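Local coordinates for PUA domain-containing protein (Archaeoglobus fulgidus DSM 4304, PDB 2Q07), which is part of a longer archaeosine synthase type 1 family protein that probably binds RNA in archaeosine-tRNA biosynthesis, its own function unproven, at residues L35-R40 against I64-L69; G102-F107 against K126-V131; V117-G122 against Y141-D146; R15-R20 against L69-E74. All blocks are in the same frame, centred on the assembly; numbering follows the deposited sequence.

Contact 1. Residues L35-R40 against I64-L69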
# COMPACT_ATOMS: atom_id res chain seq x y z
N LEU A 35 -2.70 -5.45 14.97
CA LEU A 35 -3.81 -6.37 14.83
C LEU A 35 -3.43 -7.70 14.18
O LEU A 35 -2.44 -7.80 13.46
CB LEU A 35 -4.92 -5.71 14.01
CG LEU A 35 -5.47 -4.41 14.59
CD1 LEU A 35 -6.29 -3.68 13.54
CD2 LEU A 35 -6.31 -4.74 15.82
N PRO A 36 -4.23 -8.74 14.42
CA PRO A 36 -3.91 -10.04 13.82
C PRO A 36 -4.39 -10.10 12.36
O PRO A 36 -5.36 -9.45 11.99
CB PRO A 36 -4.67 -11.01 14.71
CG PRO A 36 -5.94 -10.26 14.96
CD PRO A 36 -5.46 -8.83 15.23
N CYS A 37 -3.68 -10.87 11.54
CA CYS A 37 -4.10 -11.00 10.15
C CYS A 37 -5.36 -11.87 10.18
O CYS A 37 -5.67 -12.48 11.20
CB CYS A 37 -3.00 -11.66 9.30
SG CYS A 37 -2.46 -13.26 9.91
N THR A 38 -6.09 -11.91 9.08
CA THR A 38 -7.31 -12.71 9.01
C THR A 38 -7.32 -13.56 7.75
O THR A 38 -6.52 -13.34 6.85
CB THR A 38 -8.57 -11.82 9.01
OG1 THR A 38 -8.43 -10.82 7.99
CG2 THR A 38 -8.76 -11.14 10.37
N ALA A 39 -8.23 -14.53 7.71
CA ALA A 39 -8.38 -15.42 6.56
C ALA A 39 -8.84 -14.62 5.35
O ALA A 39 -8.32 -14.79 4.24
CB ALA A 39 -9.39 -16.52 6.87
N ARG A 40 -9.82 -13.74 5.56
CA ARG A 40 -10.34 -12.92 4.48
C ARG A 40 -9.50 -11.65 4.29
O ARG A 40 -9.14 -10.99 5.25
CB ARG A 40 -11.79 -12.52 4.75
CG ARG A 40 -12.36 -11.55 3.71
CD ARG A 40 -13.86 -11.37 3.87
NE ARG A 40 -14.39 -10.33 3.00
CZ ARG A 40 -15.67 -9.97 2.96
NH1 ARG A 40 -16.55 -10.58 3.75
NH2 ARG A 40 -16.08 -9.01 2.15
N ILE A 64 -1.08 -4.67 10.51
CA ILE A 64 -1.57 -6.03 10.64
C ILE A 64 -0.39 -7.00 10.66
O ILE A 64 0.42 -7.02 9.73
CB ILE A 64 -2.50 -6.41 9.44
CG1 ILE A 64 -3.78 -5.57 9.49
CG2 ILE A 64 -2.82 -7.91 9.47
CD1 ILE A 64 -3.63 -4.17 8.91
N ILE A 65 -0.27 -7.79 11.73
CA ILE A 65 0.83 -8.75 11.82
C ILE A 65 0.42 -10.05 11.13
O ILE A 65 -0.64 -10.62 11.41
CB ILE A 65 1.19 -9.07 13.29
CG1 ILE A 65 1.66 -7.81 14.02
CG2 ILE A 65 2.28 -10.14 13.34
CD1 ILE A 65 1.86 -7.99 15.50
N SER A 66 1.28 -10.51 10.23
CA SER A 66 1.05 -11.75 9.50
C SER A 66 2.39 -12.46 9.31
O SER A 66 3.38 -12.13 9.97
CB SER A 66 0.41 -11.45 8.14
OG SER A 66 -0.02 -12.63 7.51
N SER A 67 2.42 -13.44 8.41
CA SER A 67 3.65 -14.17 8.13
C SER A 67 3.68 -14.61 6.67
O SER A 67 2.76 -15.28 6.19
CB SER A 67 3.78 -15.39 9.04
OG SER A 67 4.99 -16.08 8.78
N PRO A 68 4.76 -14.26 5.94
CA PRO A 68 5.91 -13.50 6.41
C PRO A 68 5.69 -11.99 6.41
O PRO A 68 6.54 -11.23 6.88
CB PRO A 68 7.02 -13.87 5.42
CG PRO A 68 6.38 -14.88 4.46
CD PRO A 68 4.92 -14.61 4.52
N LEU A 69 4.55 -11.55 5.90
CA LEU A 69 4.28 -10.13 5.79
C LEU A 69 3.75 -9.36 6.99
O LEU A 69 2.85 -9.80 7.70
CB LEU A 69 3.35 -9.87 4.60
CG LEU A 69 3.92 -10.10 3.20
CD1 LEU A 69 2.84 -9.83 2.17
CD2 LEU A 69 5.13 -9.19 2.96
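L35 pairs with I64, and P36 with I65, in parallel register where two neighbouring strands end. With helix 47-55 they form a beta-alpha-beta unit of the DUF5591 domain, whose family falls in the uracil-DNA-glycosylase-like clan. The backbone bonds come first. I65 N donates to L35 O at 2.8 Å, nearly straight at hydrogen, the donor almost in line with the carbonyl bond (C=O...N angle 175°). The same oxygen receives a CA-H contact from I64 CA at 3.4 Å. Two residues after L35, C37 N reaches O of the same I65 at 3.1 Å, but an angle of only 123° at hydrogen makes this bond weak. P36 has no N-H to offer; its carbonyl oxygen is taken by H49 NE2 of helix 47-55. Among apolar contacts, I64 chi1 of -66°, measured to CG1, leaves CG2 anti to the backbone N, where it touches C37 CA at 3.4 Å. I64 and L35 face H49 of helix 47-55, whereas I65 packs on Y124 and V128 of helix 123-132. Past the last pair, the C37 side chain turns toward S66: CB lies 3.6 Å from S66 CB, and SG 3.5 Å from S66 OG.

Contact 2. Residues G102-F107 against K126-V131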
# COMPACT_ATOMS: atom_id res chain seq x y z
N GLY A 102 11.67 -8.51 13.06
CA GLY A 102 12.63 -7.64 12.40
C GLY A 102 11.95 -6.58 11.55
O GLY A 102 12.26 -5.39 11.68
N TRP A 103 11.01 -7.00 10.70
CA TRP A 103 10.29 -6.06 9.86
C TRP A 103 9.30 -5.18 10.61
O TRP A 103 9.21 -3.98 10.36
CB TRP A 103 9.59 -6.80 8.71
CG TRP A 103 10.57 -7.15 7.63
CD1 TRP A 103 11.01 -8.40 7.30
CD2 TRP A 103 11.31 -6.24 6.81
NE1 TRP A 103 12.00 -8.32 6.33
CE2 TRP A 103 12.19 -7.00 6.01
CE3 TRP A 103 11.32 -4.84 6.68
CZ2 TRP A 103 13.08 -6.41 5.09
CZ3 TRP A 103 12.19 -4.25 5.77
CH2 TRP A 103 13.06 -5.04 4.99
N LEU A 104 8.58 -5.78 11.56
CA LEU A 104 7.62 -5.01 12.35
C LEU A 104 8.32 -3.86 13.05
O LEU A 104 7.80 -2.73 13.09
CB LEU A 104 6.93 -5.90 13.39
CG LEU A 104 6.03 -5.15 14.39
CD1 LEU A 104 4.88 -4.46 13.65
CD2 LEU A 104 5.48 -6.12 15.44
N LYS A 105 9.50 -4.14 13.61
CA LYS A 105 10.29 -3.13 14.30
C LYS A 105 10.62 -1.96 13.38
O LYS A 105 10.58 -0.81 13.79
CB LYS A 105 11.61 -3.70 14.84
CG LYS A 105 12.42 -2.64 15.59
CD LYS A 105 13.56 -3.19 16.42
CE LYS A 105 14.79 -3.48 15.59
NZ LYS A 105 15.96 -3.75 16.47
N ARG A 106 10.97 -2.28 12.13
CA ARG A 106 11.30 -1.26 11.14
C ARG A 106 10.17 -0.29 10.90
O ARG A 106 10.39 0.91 10.84
CB ARG A 106 11.70 -1.92 9.83
CG ARG A 106 12.88 -2.84 10.01
CD ARG A 106 13.61 -3.08 8.72
NE ARG A 106 14.73 -3.99 8.92
CZ ARG A 106 15.67 -4.23 8.02
NH1 ARG A 106 15.63 -3.60 6.84
NH2 ARG A 106 16.64 -5.08 8.28
N PHE A 107 8.95 -0.81 10.77
CA PHE A 107 7.79 0.06 10.55
C PHE A 107 7.47 0.90 11.79
O PHE A 107 7.10 2.07 11.67
CB PHE A 107 6.57 -0.78 10.17
CG PHE A 107 6.56 -1.22 8.73
CD1 PHE A 107 6.69 -2.57 8.40
CD2 PHE A 107 6.41 -0.30 7.71
CE1 PHE A 107 6.65 -2.98 7.08
CE2 PHE A 107 6.37 -0.70 6.37
CZ PHE A 107 6.49 -2.04 6.06
N LYS A 126 4.23 -12.91 21.01
CA LYS A 126 5.64 -13.28 21.03
C LYS A 126 6.41 -12.41 20.05
O LYS A 126 7.53 -11.99 20.32
CB LYS A 126 5.82 -14.75 20.65
CG LYS A 126 5.40 -15.74 21.72
CD LYS A 126 5.77 -17.16 21.31
CE LYS A 126 5.55 -18.14 22.45
NZ LYS A 126 5.96 -19.52 22.05
N VAL A 127 5.81 -12.14 18.89
CA VAL A 127 6.45 -11.30 17.89
C VAL A 127 6.64 -9.91 18.48
O VAL A 127 7.75 -9.37 18.48
CB VAL A 127 5.57 -11.21 16.61
CG1 VAL A 127 6.07 -10.08 15.72
CG2 VAL A 127 5.60 -12.54 15.85
N VAL A 128 5.56 -9.34 19.01
CA VAL A 128 5.59 -8.01 19.61
C VAL A 128 6.56 -7.95 20.79
O VAL A 128 7.32 -6.98 20.96
CB VAL A 128 4.18 -7.58 20.06
CG1 VAL A 128 4.20 -6.18 20.65
CG2 VAL A 128 3.22 -7.65 18.88
N GLU A 129 6.53 -8.98 21.62
CA GLU A 129 7.40 -9.03 22.78
C GLU A 129 8.86 -8.88 22.37
O GLU A 129 9.64 -8.23 23.06
CB GLU A 129 7.19 -10.33 23.56
CG GLU A 129 5.99 -10.25 24.51
CD GLU A 129 5.58 -11.59 25.05
OE1 GLU A 129 6.47 -12.37 25.45
OE2 GLU A 129 4.37 -11.88 25.09
N ARG A 130 9.22 -9.46 21.22
CA ARG A 130 10.59 -9.35 20.72
C ARG A 130 10.94 -7.90 20.41
O ARG A 130 12.04 -7.45 20.70
CB ARG A 130 10.76 -10.17 19.44
CG ARG A 130 10.79 -11.67 19.62
CD ARG A 130 12.04 -12.13 20.38
NE ARG A 130 12.34 -13.54 20.11
CZ ARG A 130 12.91 -13.98 19.00
NH1 ARG A 130 13.26 -13.13 18.04
NH2 ARG A 130 13.14 -15.28 18.82
N VAL A 131 10.00 -7.18 19.80
CA VAL A 131 10.21 -5.79 19.41
C VAL A 131 10.17 -4.81 20.59
O VAL A 131 10.94 -3.85 20.63
CB VAL A 131 9.15 -5.33 18.39
CG1 VAL A 131 9.42 -3.90 17.97
CG2 VAL A 131 9.14 -6.26 17.18
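The helical segments carrying L104 and V131 pass 9.3 Å apart axis to axis, at a signed crossing angle of -58°, and come nearest at K105 and V131, whose CA atoms are 5.8 Å apart. One methyl does much of the work. L104 CD2 lies 4.0 Å from V127 CG1, 4.1 Å from V131 CG2 and 4.4 Å from V128 CG2, so it meets three valines within little more than one turn of the partner helix. It gets there because CG stands anti to the backbone N (chi1 172°). V131 divides its branches: CG2 meets the leucine, with the two side chains crossing at about a right angle, while CG1 rests 3.8 Å from K105 CB. Beyond that the lysine bends at chi3 (81°) and leads off to a salt bridge with E134. Replacing V131 by an alanine would probably open a gap between the helices, leaving both L104 CD2 and the K105 stem without their shared neighbour. Helices 94-111 and 123-132 lie on the same face of the central sheet of the DUF5591 domain, where L104 and V128 both touch I65 of strand 61-65. No hydrogen bond links the two segments, so the pairing rests on close-packed hydrocarbon, with the lysine's charge carried outward to its own acidic partner.

Contact 3. Residues V117-G122 against Y141-D146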
# COMPACT_ATOMS: atom_id res chain seq x y z
N VAL A 117 0.11 -0.14 20.67
CA VAL A 117 -0.94 -0.90 21.33
C VAL A 117 -1.06 -2.25 20.62
O VAL A 117 -1.58 -2.33 19.50
CB VAL A 117 -2.32 -0.21 21.25
CG1 VAL A 117 -3.32 -1.02 22.01
CG2 VAL A 117 -2.23 1.20 21.80
N ALA A 118 -0.59 -3.30 21.27
CA ALA A 118 -0.63 -4.64 20.70
C ALA A 118 -1.95 -5.35 20.98
O ALA A 118 -2.11 -5.97 22.03
CB ALA A 118 0.53 -5.46 21.24
N HIS A 119 -2.89 -5.28 20.05
CA HIS A 119 -4.17 -5.94 20.25
C HIS A 119 -4.14 -7.30 19.56
O HIS A 119 -4.82 -7.52 18.56
CB HIS A 119 -5.32 -5.11 19.69
CG HIS A 119 -6.64 -5.45 20.30
ND1 HIS A 119 -6.96 -5.14 21.61
CD2 HIS A 119 -7.70 -6.13 19.81
CE1 HIS A 119 -8.16 -5.60 21.89
NE2 HIS A 119 -8.63 -6.21 20.82
N VAL A 120 -3.34 -8.19 20.11
CA VAL A 120 -3.16 -9.52 19.55
C VAL A 120 -2.89 -10.50 20.68
O VAL A 120 -2.57 -10.10 21.80
CB VAL A 120 -1.96 -9.54 18.59
CG1 VAL A 120 -2.25 -8.72 17.36
CG2 VAL A 120 -0.74 -8.98 19.30
N THR A 121 -3.00 -11.79 20.38
CA THR A 121 -2.78 -12.82 21.38
C THR A 121 -1.90 -13.95 20.88
O THR A 121 -1.58 -14.03 19.70
CB THR A 121 -4.12 -13.43 21.85
OG1 THR A 121 -4.81 -13.98 20.73
CG2 THR A 121 -5.00 -12.37 22.52
N GLY A 122 -1.52 -14.84 21.81
CA GLY A 122 -0.69 -15.98 21.46
C GLY A 122 0.58 -15.67 20.69
O GLY A 122 1.28 -14.70 20.99
N TYR A 141 -0.29 -4.07 26.08
CA TYR A 141 -1.05 -5.21 25.55
C TYR A 141 -2.50 -5.10 26.02
O TYR A 141 -2.76 -4.97 27.22
CB TYR A 141 -0.41 -6.52 26.01
CG TYR A 141 1.03 -6.65 25.56
CD1 TYR A 141 2.05 -5.99 26.25
CD2 TYR A 141 1.36 -7.36 24.40
CE1 TYR A 141 3.36 -6.03 25.80
CE2 TYR A 141 2.67 -7.40 23.94
CZ TYR A 141 3.67 -6.73 24.64
OH TYR A 141 4.96 -6.75 24.18
N THR A 142 -3.43 -5.15 25.09
CA THR A 142 -4.85 -4.99 25.42
C THR A 142 -5.73 -6.22 25.23
O THR A 142 -6.92 -6.18 25.51
CB THR A 142 -5.45 -3.83 24.60
OG1 THR A 142 -5.13 -4.01 23.21
CG2 THR A 142 -4.90 -2.49 25.07
N ALA A 143 -5.14 -7.31 24.76
CA ALA A 143 -5.92 -8.52 24.52
C ALA A 143 -5.35 -9.78 25.17
O ALA A 143 -4.17 -10.09 25.04
CB ALA A 143 -6.07 -8.73 23.02
N GLU A 144 -6.21 -10.50 25.88
CA GLU A 144 -5.83 -11.75 26.52
C GLU A 144 -6.94 -12.76 26.22
O GLU A 144 -8.04 -12.66 26.75
CB GLU A 144 -5.68 -11.56 28.04
CG GLU A 144 -6.95 -11.16 28.78
CD GLU A 144 -6.75 -11.10 30.28
OE1 GLU A 144 -7.74 -10.91 31.02
OE2 GLU A 144 -5.59 -11.24 30.74
N LYS A 145 -6.63 -13.72 25.35
CA LYS A 145 -7.58 -14.77 24.96
C LYS A 145 -8.42 -14.41 23.74
O LYS A 145 -8.44 -15.15 22.76
CB LYS A 145 -8.54 -15.12 26.10
CG LYS A 145 -7.90 -15.68 27.36
CD LYS A 145 -8.97 -16.02 28.39
CE LYS A 145 -8.38 -16.62 29.65
NZ LYS A 145 -9.45 -17.01 30.61
N ASP A 146 -9.13 -13.29 23.81
CA ASP A 146 -10.01 -12.88 22.71
C ASP A 146 -9.85 -11.40 22.38
O ASP A 146 -9.98 -10.55 23.25
CB ASP A 146 -11.47 -13.15 23.12
CG ASP A 146 -12.39 -13.31 21.93
OD1 ASP A 146 -12.24 -12.56 20.94
OD2 ASP A 146 -13.29 -14.18 22.00
O HOH W 1 -2.72 -7.88 23.75
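H119 reaches T142 with the ND1 side of its ring. CB passes 3.7 Å from T142 OG1, and CG, anti to the backbone N (chi1 -158°), swings the ring toward that hydroxyl. At the ring edge ND1 makes a 2.7 Å hydrogen bond with T142 OG1, nearly straight at 168°. Over one face lies A143 CB, 4.0 Å from the centroid of the H119 ring and 14° off its normal, a CH-pi contact displaced toward the ND1-CE1 bond. At the tip, NE2 bonds the carbonyl oxygen of V147. Both ring nitrogens are thus engaged and the ring's rotation fixed; a phenylalanine here would probably leave T142 OG1 and V147 O without their mates. H119 is the centre of an inverse gamma turn, which ends strand 115-118 just after its parallel pairing with the outermost strand 138-141 of the sheet. There A118 CA lies 4.9 Å from Y141 CA, and T142 N gives A118 O a weak bond of 3.4 Å. As the chains part, a water bridges them, 2.6 Å from A118 O and 2.7 Å from A143 N. Further on T121 turns its methyl inward, CG2 lying 3.5 Å from A143 O.

Contact 4. Residues R15-R20 against L69-E74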
# COMPACT_ATOMS: atom_id res chain seq x y z
N ARG A 15 10.44 -8.88 -0.28
CA ARG A 15 11.69 -8.12 -0.00
C ARG A 15 11.50 -6.71 -0.56
O ARG A 15 11.73 -5.71 0.13
CB ARG A 15 12.90 -8.77 -0.70
CG ARG A 15 12.93 -10.29 -0.61
CD ARG A 15 11.95 -10.93 -1.60
NE ARG A 15 11.77 -12.35 -1.35
CZ ARG A 15 12.74 -13.26 -1.44
NH1 ARG A 15 13.96 -12.90 -1.78
NH2 ARG A 15 12.47 -14.54 -1.19
N TYR A 16 11.07 -6.66 -1.81
CA TYR A 16 10.82 -5.40 -2.49
C TYR A 16 9.68 -4.65 -1.82
O TYR A 16 9.77 -3.44 -1.56
CB TYR A 16 10.45 -5.64 -3.96
CG TYR A 16 10.09 -4.36 -4.67
CD1 TYR A 16 11.04 -3.35 -4.84
CD2 TYR A 16 8.80 -4.14 -5.16
CE1 TYR A 16 10.72 -2.15 -5.47
CE2 TYR A 16 8.47 -2.94 -5.80
CZ TYR A 16 9.44 -1.95 -5.95
OH TYR A 16 9.13 -0.77 -6.57
N PHE A 17 8.60 -5.38 -1.54
CA PHE A 17 7.43 -4.82 -0.90
C PHE A 17 7.83 -4.16 0.43
O PHE A 17 7.48 -3.01 0.69
CB PHE A 17 6.40 -5.91 -0.63
CG PHE A 17 5.24 -5.46 0.22
CD1 PHE A 17 4.29 -4.57 -0.30
CD2 PHE A 17 5.13 -5.87 1.54
CE1 PHE A 17 3.25 -4.10 0.50
CE2 PHE A 17 4.09 -5.41 2.35
CZ PHE A 17 3.15 -4.52 1.83
N PHE A 18 8.55 -4.92 1.25
CA PHE A 18 9.00 -4.45 2.55
C PHE A 18 9.80 -3.16 2.48
O PHE A 18 9.52 -2.20 3.21
CB PHE A 18 9.86 -5.52 3.23
CG PHE A 18 9.07 -6.50 4.04
CD1 PHE A 18 9.38 -7.85 4.01
CD2 PHE A 18 8.02 -6.07 4.86
CE1 PHE A 18 8.66 -8.77 4.77
CE2 PHE A 18 7.30 -6.97 5.63
CZ PHE A 18 7.62 -8.33 5.58
N GLU A 19 10.79 -3.14 1.61
CA GLU A 19 11.65 -1.98 1.47
C GLU A 19 10.96 -0.75 0.90
O GLU A 19 11.18 0.36 1.37
CB GLU A 19 12.88 -2.35 0.64
CG GLU A 19 13.87 -3.23 1.42
CD GLU A 19 15.14 -3.55 0.65
OE1 GLU A 19 16.15 -3.90 1.30
OE2 GLU A 19 15.13 -3.46 -0.60
N ARG A 20 10.12 -0.96 -0.11
CA ARG A 20 9.42 0.15 -0.74
C ARG A 20 8.33 0.71 0.17
O ARG A 20 8.15 1.93 0.25
CB ARG A 20 8.82 -0.29 -2.07
CG ARG A 20 8.07 0.79 -2.81
CD ARG A 20 8.92 2.01 -3.04
NE ARG A 20 8.22 3.00 -3.84
CZ ARG A 20 8.75 4.15 -4.24
NH1 ARG A 20 9.99 4.46 -3.91
NH2 ARG A 20 8.03 4.99 -4.98
N LEU A 69 4.55 -11.55 5.90
CA LEU A 69 4.28 -10.13 5.79
C LEU A 69 3.75 -9.36 6.99
O LEU A 69 2.85 -9.80 7.70
CB LEU A 69 3.35 -9.87 4.60
CG LEU A 69 3.92 -10.10 3.20
CD1 LEU A 69 2.84 -9.83 2.17
CD2 LEU A 69 5.13 -9.19 2.96
N VAL A 70 4.35 -8.20 7.19
CA VAL A 70 3.97 -7.24 8.21
C VAL A 70 3.36 -6.18 7.31
O VAL A 70 4.03 -5.70 6.39
CB VAL A 70 5.19 -6.66 8.92
CG1 VAL A 70 4.74 -5.53 9.83
CG2 VAL A 70 5.91 -7.76 9.70
N VAL A 71 2.12 -5.79 7.56
CA VAL A 71 1.45 -4.84 6.68
C VAL A 71 0.76 -3.60 7.26
O VAL A 71 -0.24 -3.71 7.95
CB VAL A 71 0.36 -5.57 5.84
CG1 VAL A 71 -0.25 -4.62 4.83
CG2 VAL A 71 0.97 -6.78 5.16
N PRO A 72 1.31 -2.41 6.98
CA PRO A 72 0.66 -1.21 7.50
C PRO A 72 -0.69 -1.18 6.77
O PRO A 72 -0.77 -1.51 5.58
CB PRO A 72 1.59 -0.09 7.05
CG PRO A 72 2.94 -0.74 7.12
CD PRO A 72 2.67 -2.10 6.50
N ARG A 73 -1.74 -0.81 7.47
CA ARG A 73 -3.07 -0.76 6.87
C ARG A 73 -3.10 -0.03 5.51
O ARG A 73 -3.89 -0.38 4.63
CB ARG A 73 -4.05 -0.10 7.83
CG ARG A 73 -5.42 0.18 7.24
CD ARG A 73 -6.51 -0.45 8.08
NE ARG A 73 -6.63 -1.87 7.80
CZ ARG A 73 -7.08 -2.78 8.67
NH1 ARG A 73 -7.45 -2.43 9.89
NH2 ARG A 73 -7.17 -4.04 8.29
N GLU A 74 -2.23 0.96 5.35
CA GLU A 74 -2.18 1.76 4.12
C GLU A 74 -1.75 1.00 2.87
O GLU A 74 -1.97 1.46 1.75
CB GLU A 74 -1.26 2.96 4.31
CG GLU A 74 -1.74 3.99 5.33
CD GLU A 74 -1.54 3.56 6.77
OE1 GLU A 74 -0.97 2.48 7.03
OE2 GLU A 74 -1.94 4.33 7.66
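L69 lays CD2 over one face of the F18 ring, 4.1 Å from its centroid and 26° off the normal, in a CH-pi contact. Helix 16-24, at the modelled start of the chain, packs against the sheet of the DUF5591 domain at its outermost strand, 70-72, which runs antiparallel to strand 61-65. The axes of the short segments approach to 10.0 Å at 40°, a separation spanned by aromatic side chains. The L69 methyl is shared, for F17 CD2 meets L69 CD2 obliquely at 3.6 Å while F18 CZ touches it from the other ring at 3.7 Å. A single leucine branch therefore sits against two consecutive phenylalanines. F17 directs its ring to the strand by holding CG anti to the backbone N (chi1 172°). Its CE2 then stands 4.1 Å from V70 O, which lies near the ring plane, and 4.4 Å from V71 CG2. Outside the pair, F17 also touches Y179 of helix 168-181, and F18 stacks on W103 of helix 94-111, so F18 touches both the strand and that helix. V70 is buried there, packed on V100, W103 and F107. No hydrogen bond crosses between the segments; the fit depends on ring edges and faces. F18 takes part with its edge as well: CE2 is 3.9 Å from V70 CB and, near the ring plane, 3.6 Å from V70 N.

How the contacts relate
All four contacts lie in the DUF5591 domain, and contacts 1, 3 and 4 reach one five-stranded mixed sheet. Contact 4 belongs to the outermost strand 70-72, contact 3 to the other outermost strand, 138-141, about 22 Å away between centres; contact 1 sits between them. Contact 2 joins two helices over the sheet, its centre about 13 Å from contact 1, which it meets through I65, V128 and L104. Along the chain contact 1 falls between the segments of contact 4 and shares L69 with it; both close before contacts 2 and 3, whose segments alternate. Packing among neighbours thus ties the outer strands and the helices into one domain.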